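Local structure of angiopoietin-related protein 6 (Homo sapiens, 6Y43) at residues N60-W65 and S149-D154; D94-V99 and R110-G115; G134-S139 and V198-F203; Y165-W170 and N181-H186. The protein probably acts as a secreted angiopoietin-related growth factor, presenting a calcium-binding fibrinogen-like globe domain for recognition of its partners. All coordinates share one frame; numbering follows the deposited sequence.

Contact 1 of 4, residues N60-W65 and S149-D154. With CA (calcium ion), chain B; EDO (1,2-ethanediol), chain D.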
# COMPACT_ATOMS: atom_id res chain seq x y z
N ASN A 60 0.38 8.67 -12.17
CA ASN A 60 1.79 8.97 -11.95
C ASN A 60 2.09 8.86 -10.46
O ASN A 60 1.57 9.65 -9.67
CB ASN A 60 2.10 10.37 -12.46
CG ASN A 60 3.55 10.76 -12.26
OD1 ASN A 60 3.85 11.94 -12.01
ND2 ASN A 60 4.44 9.80 -12.33
N PHE A 61 2.93 7.89 -10.08
CA PHE A 61 3.38 7.74 -8.71
C PHE A 61 4.70 8.45 -8.45
O PHE A 61 5.16 8.49 -7.30
CB PHE A 61 3.52 6.25 -8.36
CG PHE A 61 2.22 5.61 -7.92
CD1 PHE A 61 1.18 5.42 -8.81
CD2 PHE A 61 2.04 5.23 -6.59
CE1 PHE A 61 -0.03 4.85 -8.39
CE2 PHE A 61 0.85 4.64 -6.16
CZ PHE A 61 -0.18 4.46 -7.05
N PHE A 62 5.32 9.03 -9.47
CA PHE A 62 6.49 9.90 -9.26
C PHE A 62 5.97 11.32 -8.99
O PHE A 62 5.94 12.17 -9.87
CB PHE A 62 7.42 9.87 -10.47
CG PHE A 62 8.72 10.61 -10.24
CD1 PHE A 62 9.67 10.08 -9.42
CD2 PHE A 62 8.97 11.84 -10.85
CE1 PHE A 62 10.89 10.73 -9.19
CE2 PHE A 62 10.18 12.52 -10.62
CZ PHE A 62 11.13 11.95 -9.79
N THR A 63 5.53 11.57 -7.76
CA THR A 63 4.82 12.81 -7.47
C THR A 63 5.25 13.38 -6.12
O THR A 63 6.10 12.82 -5.44
CB THR A 63 3.30 12.61 -7.53
OG1 THR A 63 2.63 13.87 -7.39
CG2 THR A 63 2.82 11.67 -6.45
N THR A 64 4.61 14.49 -5.74
CA THR A 64 5.08 15.38 -4.68
C THR A 64 4.86 14.79 -3.29
O THR A 64 3.93 14.01 -3.06
CB THR A 64 4.37 16.74 -4.73
OG1 THR A 64 2.98 16.61 -4.38
CG2 THR A 64 4.45 17.37 -6.13
N TRP A 65 5.68 15.24 -2.33
CA TRP A 65 5.43 14.94 -0.93
C TRP A 65 3.99 15.28 -0.56
O TRP A 65 3.29 14.49 0.08
CB TRP A 65 6.40 15.71 -0.02
CG TRP A 65 6.09 15.53 1.43
CD1 TRP A 65 5.39 16.38 2.23
CD2 TRP A 65 6.47 14.42 2.27
NE1 TRP A 65 5.29 15.88 3.49
CE2 TRP A 65 5.95 14.67 3.55
CE3 TRP A 65 7.19 13.23 2.06
CZ2 TRP A 65 6.15 13.79 4.62
CZ3 TRP A 65 7.38 12.36 3.13
CH2 TRP A 65 6.85 12.64 4.38
N SER A 149 10.51 8.64 2.21
CA SER A 149 11.26 9.53 1.33
C SER A 149 10.52 9.76 0.01
O SER A 149 9.89 8.85 -0.54
CB SER A 149 12.65 8.94 0.99
OG SER A 149 13.56 8.98 2.06
N THR A 150 10.67 10.99 -0.51
CA THR A 150 10.36 11.30 -1.91
C THR A 150 11.58 11.98 -2.53
O THR A 150 12.57 12.25 -1.85
CB THR A 150 9.12 12.19 -2.03
OG1 THR A 150 9.32 13.41 -1.31
CG2 THR A 150 7.88 11.48 -1.50
N VAL A 151 11.53 12.29 -3.83
CA VAL A 151 12.76 12.74 -4.49
C VAL A 151 13.35 14.02 -3.87
O VAL A 151 14.58 14.17 -3.77
CB VAL A 151 12.52 12.88 -6.01
CG1 VAL A 151 11.59 14.03 -6.30
CG2 VAL A 151 13.85 13.06 -6.73
N ASP A 152 12.51 14.92 -3.36
CA ASP A 152 13.04 16.13 -2.75
C ASP A 152 13.25 15.99 -1.24
O ASP A 152 13.76 16.93 -0.60
CB ASP A 152 12.15 17.35 -3.07
CG ASP A 152 10.81 17.37 -2.32
OD1 ASP A 152 10.48 16.45 -1.55
OD2 ASP A 152 10.08 18.37 -2.52
N ARG A 153 12.91 14.82 -0.68
CA ARG A 153 13.03 14.54 0.75
C ARG A 153 13.76 13.21 0.87
O ARG A 153 13.16 12.16 1.15
CB ARG A 153 11.69 14.52 1.42
CG ARG A 153 11.18 15.92 1.79
CD ARG A 153 9.73 15.80 1.99
NE ARG A 153 9.00 16.97 2.47
CZ ARG A 153 8.63 17.99 1.70
NH1 ARG A 153 9.03 18.08 0.44
NH2 ARG A 153 7.89 18.95 2.23
N ASP A 154 15.07 13.26 0.66
CA ASP A 154 15.93 12.09 0.75
C ASP A 154 16.23 11.83 2.22
O ASP A 154 17.08 12.49 2.82
CB ASP A 154 17.21 12.30 -0.06
CG ASP A 154 18.18 11.12 0.03
OD1 ASP A 154 17.96 10.20 0.85
OD2 ASP A 154 19.18 11.15 -0.72
CA CA B . 20.22 9.15 0.41
C1 EDO D . 8.70 10.53 -5.86
O1 EDO D . 9.73 10.35 -4.89
C2 EDO D . 8.85 11.91 -6.51
O2 EDO D . 8.70 12.91 -5.49
O HOH W 1 22.05 10.74 0.25
O HOH W 2 20.53 9.40 2.78
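R153 lays its guanidinium flat on the indole of W65, the planes only 3° apart, in an off-centre cation-pi stack that joins the calcium-binding loop of the fibrinogen-like fold to the start of helix 65-70. R153 NE comes over one face, near its rim, 3.4 Å from W65 CG, while CD rests nearer the six-membered ring. W65 offers this face because its CG stands anti to the backbone N (chi1 175°). T150 OG1 arrives instead at the indole edge. Farther along, F62 CZ touches V151 CG1 at 4.1 Å, and a 1,2-ethanediol, probably from the crystallisation liquor, lies over the F62 ring; its O2 donates a hydrogen bond to T63 O (2.6 Å).

In the next shell, R153 NH1 forms a salt bridge with D152 OD1 (3.0 Å), which lies almost in the guanidinium plane and so limits its rotation. Were R153 replaced by alanine, D152 would probably lose its cationic mate and the indole this stacking partner. W65 NE1 is fixed by E121, and T64 caps the helix through H67 N. The type I turn T150-R153, closed by R153 N to T150 O at 2.8 Å, runs straight into D154, whose OD1 and OD2 each bind calcium at 2.5 Å.

Contact 2 of 4, residues D94-V99 and R110-G115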
# COMPACT_ATOMS: atom_id res chain seq x y z
N ASP A 94 -4.77 -1.92 16.61
CA ASP A 94 -3.80 -2.68 15.84
C ASP A 94 -4.38 -3.04 14.47
O ASP A 94 -5.60 -3.16 14.31
CB ASP A 94 -3.39 -3.94 16.58
CG ASP A 94 -2.41 -3.66 17.71
OD1 ASP A 94 -1.38 -2.99 17.45
OD2 ASP A 94 -2.69 -4.10 18.85
N HIS A 95 -3.49 -3.20 13.49
CA HIS A 95 -3.89 -3.47 12.12
C HIS A 95 -3.00 -4.53 11.51
O HIS A 95 -1.79 -4.57 11.77
CB HIS A 95 -3.84 -2.23 11.25
CG HIS A 95 -4.97 -1.29 11.51
ND1 HIS A 95 -4.95 -0.40 12.56
CD2 HIS A 95 -6.16 -1.13 10.89
CE1 HIS A 95 -6.08 0.29 12.56
NE2 HIS A 95 -6.83 -0.13 11.55
N GLU A 96 -3.59 -5.35 10.65
CA GLU A 96 -2.87 -6.26 9.78
C GLU A 96 -2.70 -5.60 8.41
O GLU A 96 -3.64 -4.97 7.89
CB GLU A 96 -3.63 -7.57 9.63
CG GLU A 96 -2.94 -8.58 8.74
CD GLU A 96 -3.63 -9.92 8.72
OE1 GLU A 96 -4.75 -10.03 9.29
OE2 GLU A 96 -3.06 -10.86 8.11
N LEU A 97 -1.51 -5.74 7.85
CA LEU A 97 -1.23 -5.34 6.48
C LEU A 97 -1.18 -6.56 5.60
O LEU A 97 -0.47 -7.53 5.92
CB LEU A 97 0.11 -4.61 6.40
CG LEU A 97 0.64 -4.31 5.02
CD1 LEU A 97 -0.19 -3.20 4.37
CD2 LEU A 97 2.08 -3.81 5.17
N LEU A 98 -1.90 -6.51 4.48
CA LEU A 98 -1.88 -7.55 3.46
C LEU A 98 -1.35 -6.94 2.18
O LEU A 98 -1.80 -5.87 1.76
CB LEU A 98 -3.29 -8.11 3.24
CG LEU A 98 -3.45 -9.12 2.10
CD1 LEU A 98 -2.70 -10.38 2.38
CD2 LEU A 98 -4.94 -9.41 1.92
N VAL A 99 -0.35 -7.58 1.58
CA VAL A 99 0.19 -7.16 0.29
C VAL A 99 -0.18 -8.23 -0.71
O VAL A 99 0.09 -9.42 -0.49
CB VAL A 99 1.71 -6.95 0.32
CG1 VAL A 99 2.22 -6.63 -1.05
CG2 VAL A 99 2.08 -5.82 1.30
N ARG A 110 1.03 -13.44 -1.69
CA ARG A 110 0.55 -12.60 -0.60
C ARG A 110 1.56 -12.52 0.52
O ARG A 110 2.21 -13.51 0.86
CB ARG A 110 -0.79 -13.14 -0.05
CG ARG A 110 -1.78 -13.47 -1.13
CD ARG A 110 -3.09 -13.94 -0.52
NE ARG A 110 -4.03 -14.42 -1.53
CZ ARG A 110 -5.16 -15.05 -1.25
NH1 ARG A 110 -5.49 -15.27 0.01
NH2 ARG A 110 -5.96 -15.46 -2.23
N ALA A 111 1.65 -11.34 1.13
CA ALA A 111 2.43 -11.12 2.34
C ALA A 111 1.52 -10.52 3.40
O ALA A 111 0.63 -9.71 3.08
CB ALA A 111 3.63 -10.20 2.09
N HIS A 112 1.69 -10.96 4.65
CA HIS A 112 0.93 -10.46 5.78
C HIS A 112 1.88 -9.97 6.86
O HIS A 112 2.91 -10.60 7.12
CB HIS A 112 0.04 -11.55 6.41
CG HIS A 112 -0.80 -12.31 5.43
ND1 HIS A 112 -0.28 -13.27 4.59
CD2 HIS A 112 -2.14 -12.29 5.20
CE1 HIS A 112 -1.26 -13.78 3.86
NE2 HIS A 112 -2.39 -13.20 4.21
N TYR A 113 1.52 -8.85 7.50
CA TYR A 113 2.23 -8.34 8.67
C TYR A 113 1.23 -8.10 9.78
O TYR A 113 0.25 -7.36 9.61
CB TYR A 113 3.00 -7.06 8.34
CG TYR A 113 4.01 -7.31 7.24
CD1 TYR A 113 3.61 -7.29 5.92
CD2 TYR A 113 5.33 -7.65 7.53
CE1 TYR A 113 4.52 -7.58 4.91
CE2 TYR A 113 6.24 -7.93 6.51
CZ TYR A 113 5.83 -7.90 5.21
OH TYR A 113 6.71 -8.22 4.20
N ASP A 114 1.45 -8.77 10.91
CA ASP A 114 0.55 -8.68 12.06
C ASP A 114 0.97 -7.46 12.88
O ASP A 114 1.67 -7.55 13.89
CB ASP A 114 0.59 -9.96 12.87
CG ASP A 114 -0.10 -11.11 12.16
OD1 ASP A 114 -0.72 -10.89 11.11
OD2 ASP A 114 -0.02 -12.25 12.66
N GLY A 115 0.54 -6.31 12.42
CA GLY A 115 0.97 -5.06 13.00
C GLY A 115 1.43 -4.17 11.89
O GLY A 115 2.28 -4.54 11.07
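L97 and Y113 face each other as an antiparallel hydrogen-bonded pair, and V99 with A111 repeats the pattern two residues on. Four backbone bonds join the strands; the straightest is V99 N to A111 O, 2.8 Å long with an angle of 171° at the hydrogen. Short CA-H...O contacts fill the intervals, among them H112 CA to L97 O at 3.3 Å.

Apolar contacts differ on the two faces. On one, L97 CD2 meets Y113 CD1 obliquely at 3.9 Å, and V99 CB lies 4.2 Å from A111 CB; the Y113 hydroxyl reaches beyond them to D138. On the other, L98 CD1 sits over the imidazole of H112, 3.7 Å from the ring centroid, a CH-pi contact possible because L98 CG is anti to the backbone N (chi1 174°) and both side chains run the same way.

E96, H112 and D114 lie together on this second face. E96 OE2 approaches the edge of the H112 ring, 3.4 Å from CD2, and comes within 3.8 Å of D114 OD1. Two acidic groups so close would repel if both were charged, a cost that H133, bonded to D114 OD1, may ease. H112 itself is held at both nitrogens, by E44 and by the carbonyl of H133, and E44 also pairs with R110. The whole is a beta hairpin, strands 95-102 and 108-118, within the antiparallel sheet of the fibrinogen-like domain.

Contact 3 of 4, residues G134-S139 and V198-F203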
# COMPACT_ATOMS: atom_id res chain seq x y z
N GLY A 134 3.50 -15.38 4.92
CA GLY A 134 2.87 -15.40 3.60
C GLY A 134 3.72 -16.12 2.58
O GLY A 134 4.88 -16.43 2.81
N ASP A 135 3.10 -16.38 1.41
CA ASP A 135 3.83 -17.07 0.35
C ASP A 135 4.70 -16.14 -0.48
O ASP A 135 5.61 -16.61 -1.16
CB ASP A 135 2.88 -17.88 -0.55
CG ASP A 135 1.80 -17.07 -1.23
OD1 ASP A 135 1.51 -15.96 -0.81
OD2 ASP A 135 1.20 -17.60 -2.18
N ALA A 136 4.48 -14.83 -0.40
CA ALA A 136 5.24 -13.91 -1.24
C ALA A 136 6.70 -13.86 -0.83
O ALA A 136 7.58 -13.63 -1.68
CB ALA A 136 4.63 -12.51 -1.14
N GLY A 137 6.98 -14.00 0.45
CA GLY A 137 8.31 -13.68 0.96
C GLY A 137 8.32 -12.31 1.62
O GLY A 137 7.50 -11.43 1.30
N ASP A 138 9.24 -12.12 2.56
CA ASP A 138 9.19 -10.93 3.41
C ASP A 138 10.10 -9.84 2.84
O ASP A 138 11.21 -9.60 3.30
CB ASP A 138 9.57 -11.27 4.85
CG ASP A 138 9.41 -10.09 5.80
OD1 ASP A 138 8.97 -9.00 5.35
OD2 ASP A 138 9.74 -10.27 6.99
N SER A 139 9.58 -9.15 1.82
CA SER A 139 10.35 -8.11 1.15
C SER A 139 9.96 -6.70 1.60
O SER A 139 10.38 -5.73 0.97
CB SER A 139 10.22 -8.25 -0.36
OG SER A 139 10.78 -9.49 -0.80
N VAL A 198 7.78 -2.01 -10.28
CA VAL A 198 6.92 -2.39 -9.17
C VAL A 198 7.33 -3.78 -8.73
O VAL A 198 6.82 -4.79 -9.25
CB VAL A 198 5.44 -2.36 -9.58
CG1 VAL A 198 4.59 -2.84 -8.44
CG2 VAL A 198 5.01 -0.96 -10.05
N TYR A 199 8.28 -3.87 -7.79
CA TYR A 199 8.92 -5.14 -7.50
C TYR A 199 8.87 -5.55 -6.04
O TYR A 199 8.62 -4.76 -5.13
CB TYR A 199 10.38 -5.15 -7.99
CG TYR A 199 11.45 -4.38 -7.21
CD1 TYR A 199 11.95 -4.86 -5.99
CD2 TYR A 199 12.04 -3.25 -7.74
CE1 TYR A 199 12.99 -4.19 -5.30
CE2 TYR A 199 13.07 -2.57 -7.06
CZ TYR A 199 13.54 -3.05 -5.85
OH TYR A 199 14.58 -2.40 -5.20
N TRP A 200 9.06 -6.85 -5.87
CA TRP A 200 9.06 -7.53 -4.58
C TRP A 200 10.19 -8.54 -4.68
O TRP A 200 10.15 -9.46 -5.50
CB TRP A 200 7.71 -8.20 -4.33
CG TRP A 200 7.44 -8.66 -2.94
CD1 TRP A 200 7.64 -9.91 -2.44
CD2 TRP A 200 6.89 -7.87 -1.86
NE1 TRP A 200 7.26 -9.96 -1.13
CE2 TRP A 200 6.79 -8.73 -0.74
CE3 TRP A 200 6.49 -6.54 -1.73
CZ2 TRP A 200 6.30 -8.30 0.49
CZ3 TRP A 200 6.00 -6.11 -0.51
CH2 TRP A 200 5.92 -6.99 0.59
N ALA A 201 11.26 -8.32 -3.91
CA ALA A 201 12.48 -9.09 -4.13
C ALA A 201 12.23 -10.59 -4.12
O ALA A 201 12.82 -11.32 -4.92
CB ALA A 201 13.52 -8.75 -3.06
N GLU A 202 11.43 -11.07 -3.19
CA GLU A 202 11.25 -12.50 -3.03
C GLU A 202 10.11 -13.06 -3.89
O GLU A 202 9.79 -14.26 -3.77
CB GLU A 202 11.02 -12.83 -1.55
CG GLU A 202 11.82 -14.05 -1.10
CD GLU A 202 11.56 -14.44 0.34
OE1 GLU A 202 11.78 -13.56 1.23
OE2 GLU A 202 11.16 -15.64 0.54
N PHE A 203 9.50 -12.23 -4.76
CA PHE A 203 8.49 -12.71 -5.71
C PHE A 203 8.76 -12.05 -7.05
O PHE A 203 8.25 -10.95 -7.31
CB PHE A 203 7.08 -12.42 -5.24
CG PHE A 203 6.01 -12.94 -6.16
CD1 PHE A 203 5.84 -14.30 -6.37
CD2 PHE A 203 5.16 -12.07 -6.81
CE1 PHE A 203 4.85 -14.76 -7.22
CE2 PHE A 203 4.16 -12.53 -7.64
CZ PHE A 203 4.02 -13.87 -7.86
O HOH W 3 12.98 -11.22 1.58
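W200 swings its indole toward S139 because its CG lies anti to the backbone N (chi1 -166°). The backbone of S139 holds CB over the ring, and a chi1 of -63° turns OG toward segment 198-203. S139 CB stands 3.4 Å from the centroid of the five-membered ring and only 9° off its normal, a CH-pi contact squarely over the face. S139 OG accepts a hydrogen bond from E202 N at 2.9 Å. At the indole edge, W200 NE1 donates to G137 O, also 2.9 Å away, though it approaches well above the carbonyl plane instead of along a lone pair.

G137 passes so near E202 that a CB at this position would run into the glutamate's own CB. E202 extends beyond CG past that glycine, and its OE1 takes a weak bond from D138 N (3.2 Å) and a stronger one from a water that also donates weakly to D138 O. The type I turn W200-F203 is thus fitted to a loop beyond strand 127-133 of the fibrinogen-like domain, with V99 and A111 of the sheet packed against the indole. Chemically, the contact gives the indole N-H an acceptor inside the fold and leaves the ionic end of E202 at the wetter margin.

Contact 4 of 4, residues Y165-W170 and N181-H186. With EDO (1,2-ethanediol), chain D.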
# COMPACT_ATOMS: atom_id res chain seq x y z
N TYR A 165 16.13 7.30 -8.35
CA TYR A 165 16.40 6.18 -9.24
C TYR A 165 15.26 5.18 -9.28
O TYR A 165 15.01 4.60 -10.34
CB TYR A 165 17.67 5.46 -8.81
CG TYR A 165 18.89 6.36 -8.71
CD1 TYR A 165 19.44 6.95 -9.84
CD2 TYR A 165 19.47 6.61 -7.49
CE1 TYR A 165 20.55 7.77 -9.74
CE2 TYR A 165 20.59 7.44 -7.38
CZ TYR A 165 21.11 8.02 -8.51
OH TYR A 165 22.21 8.84 -8.39
N GLN A 166 14.57 4.93 -8.16
CA GLN A 166 13.53 3.91 -8.14
C GLN A 166 12.13 4.49 -8.28
O GLN A 166 11.19 3.73 -8.50
CB GLN A 166 13.63 3.09 -6.87
CG GLN A 166 14.95 2.35 -6.80
CD GLN A 166 14.90 1.21 -5.85
OE1 GLN A 166 14.91 0.04 -6.24
NE2 GLN A 166 14.84 1.53 -4.57
N ARG A 167 11.99 5.82 -8.21
CA ARG A 167 10.87 6.62 -8.74
C ARG A 167 9.61 6.57 -7.90
O ARG A 167 8.59 7.07 -8.35
CB ARG A 167 10.52 6.22 -10.18
CG ARG A 167 11.70 6.04 -11.12
CD ARG A 167 12.55 7.29 -11.25
NE ARG A 167 11.80 8.37 -11.89
CZ ARG A 167 12.31 9.55 -12.21
NH1 ARG A 167 13.58 9.84 -11.95
NH2 ARG A 167 11.53 10.46 -12.79
N GLY A 168 9.63 6.02 -6.69
CA GLY A 168 8.48 6.02 -5.82
C GLY A 168 8.66 6.98 -4.66
O GLY A 168 9.71 7.56 -4.43
N GLY A 169 7.54 7.18 -3.94
CA GLY A 169 7.61 7.57 -2.54
C GLY A 169 7.60 6.29 -1.73
O GLY A 169 6.77 5.41 -1.97
N TRP A 170 8.54 6.17 -0.79
CA TRP A 170 8.66 4.89 -0.09
C TRP A 170 9.56 5.06 1.11
O TRP A 170 10.32 6.04 1.21
CB TRP A 170 9.23 3.84 -1.04
CG TRP A 170 9.01 2.37 -0.71
CD1 TRP A 170 9.97 1.46 -0.41
CD2 TRP A 170 7.77 1.65 -0.75
NE1 TRP A 170 9.41 0.22 -0.24
CE2 TRP A 170 8.06 0.30 -0.44
CE3 TRP A 170 6.44 2.01 -1.01
CZ2 TRP A 170 7.08 -0.68 -0.38
CZ3 TRP A 170 5.47 1.03 -0.95
CH2 TRP A 170 5.79 -0.30 -0.64
N ASN A 181 5.61 1.49 -5.16
CA ASN A 181 5.23 2.77 -5.73
C ASN A 181 6.12 3.19 -6.90
O ASN A 181 6.13 4.36 -7.28
CB ASN A 181 5.23 3.85 -4.65
CG ASN A 181 4.07 3.70 -3.69
OD1 ASN A 181 3.06 3.04 -4.00
ND2 ASN A 181 4.19 4.33 -2.54
N GLY A 182 6.85 2.24 -7.49
CA GLY A 182 7.76 2.52 -8.57
C GLY A 182 7.06 2.61 -9.90
O GLY A 182 5.87 2.91 -10.00
N VAL A 183 7.85 2.41 -10.94
CA VAL A 183 7.36 2.52 -12.31
C VAL A 183 6.61 1.25 -12.69
O VAL A 183 7.20 0.17 -12.68
CB VAL A 183 8.52 2.76 -13.28
CG1 VAL A 183 7.96 2.92 -14.69
CG2 VAL A 183 9.35 3.94 -12.87
N TRP A 184 5.33 1.38 -13.02
CA TRP A 184 4.56 0.26 -13.57
C TRP A 184 4.91 0.12 -15.05
O TRP A 184 4.58 0.98 -15.87
CB TRP A 184 3.06 0.49 -13.38
CG TRP A 184 2.20 -0.71 -13.75
CD1 TRP A 184 1.83 -1.74 -12.94
CD2 TRP A 184 1.64 -1.00 -15.03
NE1 TRP A 184 1.07 -2.64 -13.63
CE2 TRP A 184 0.94 -2.22 -14.92
CE3 TRP A 184 1.67 -0.34 -16.26
CZ2 TRP A 184 0.24 -2.79 -16.00
CZ3 TRP A 184 0.99 -0.91 -17.33
CH2 TRP A 184 0.30 -2.13 -17.20
N HIS A 185 5.64 -0.93 -15.39
CA HIS A 185 5.95 -1.17 -16.79
C HIS A 185 4.86 -2.04 -17.43
O HIS A 185 4.12 -2.73 -16.74
CB HIS A 185 7.32 -1.80 -16.91
CG HIS A 185 8.43 -0.93 -16.41
ND1 HIS A 185 9.11 -0.05 -17.23
CD2 HIS A 185 8.97 -0.78 -15.18
CE1 HIS A 185 10.02 0.59 -16.53
NE2 HIS A 185 9.97 0.16 -15.28
N HIS A 186 4.76 -1.97 -18.76
CA HIS A 186 3.71 -2.69 -19.47
C HIS A 186 4.07 -4.16 -19.75
O HIS A 186 3.47 -4.79 -20.62
CB HIS A 186 3.37 -1.95 -20.77
CG HIS A 186 2.69 -0.63 -20.54
ND1 HIS A 186 1.32 -0.48 -20.58
CD2 HIS A 186 3.19 0.60 -20.27
CE1 HIS A 186 1.01 0.79 -20.34
NE2 HIS A 186 2.12 1.46 -20.16
C1 EDO D . 8.70 10.53 -5.86
O1 EDO D . 9.73 10.35 -4.89
C2 EDO D . 8.85 11.91 -6.51
O2 EDO D . 8.70 12.91 -5.49
O HOH W 4 6.68 5.80 -9.81
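N181 reaches across to G169 and W170 with its amide. Its CG is anti to the carbonyl carbon (chi1 -72°), a setting that carries ND2 to G169 O, 2.9 Å away, in a bond of 166° that lies close to the amide plane. The same ND2 stands at the edge of the W170 indole, 3.6 Å from CE3, the two planes being 80° apart. N181 OD1 turns to Q52, and both ends of the amide are therefore engaged. With a valine in its place, G169 O and Q52 would probably each lose this partner, and the W170 edge its amide neighbour.

The setting is the calcium-binding, loop-rich part of the fibrinogen-like fold, just where helix 162-166 ends and R167, with positive phi, takes the chain out of it. R167 CG, anti to the carbonyl carbon, lies alongside V183 CG2 at 3.6 Å; bends at chi2 and chi3 then fold the guanidinium back to the carbonyl of L164 in the helix. Between these side chains the backbones come close: a CB on G168 would collide with N181 O, and one on G182 would be tight against Q166 O. A water bridges the two segments, donating to R167 O at 2.7 Å and to N181 O at 3.0 Å.

In the fold
From the N terminus, segment 60-65 opens the first loop, which contact 1 closes at 149-154. Nested inside it, contact 2 closes the short hairpin loop of the sheet. Segment 134-139 also begins within the loop of contact 1 but finds its partner only at 198-203, so contacts 1 and 3 cross. Contact 4 follows contact 1 in series and nests inside the loop of contact 3. In space the contacts touch one after another: 1 with 4, 4 with 3, 3 with 2. Contacts 1 and 4, centres 10 Å apart, meet beside the calcium loop, as in S149 N to W170 O at 2.8 Å; V198 CG2, 3.6 Å from V183 O, links contact 4 to contact 3; contacts 2 and 3 join the sheet to the loops beyond it.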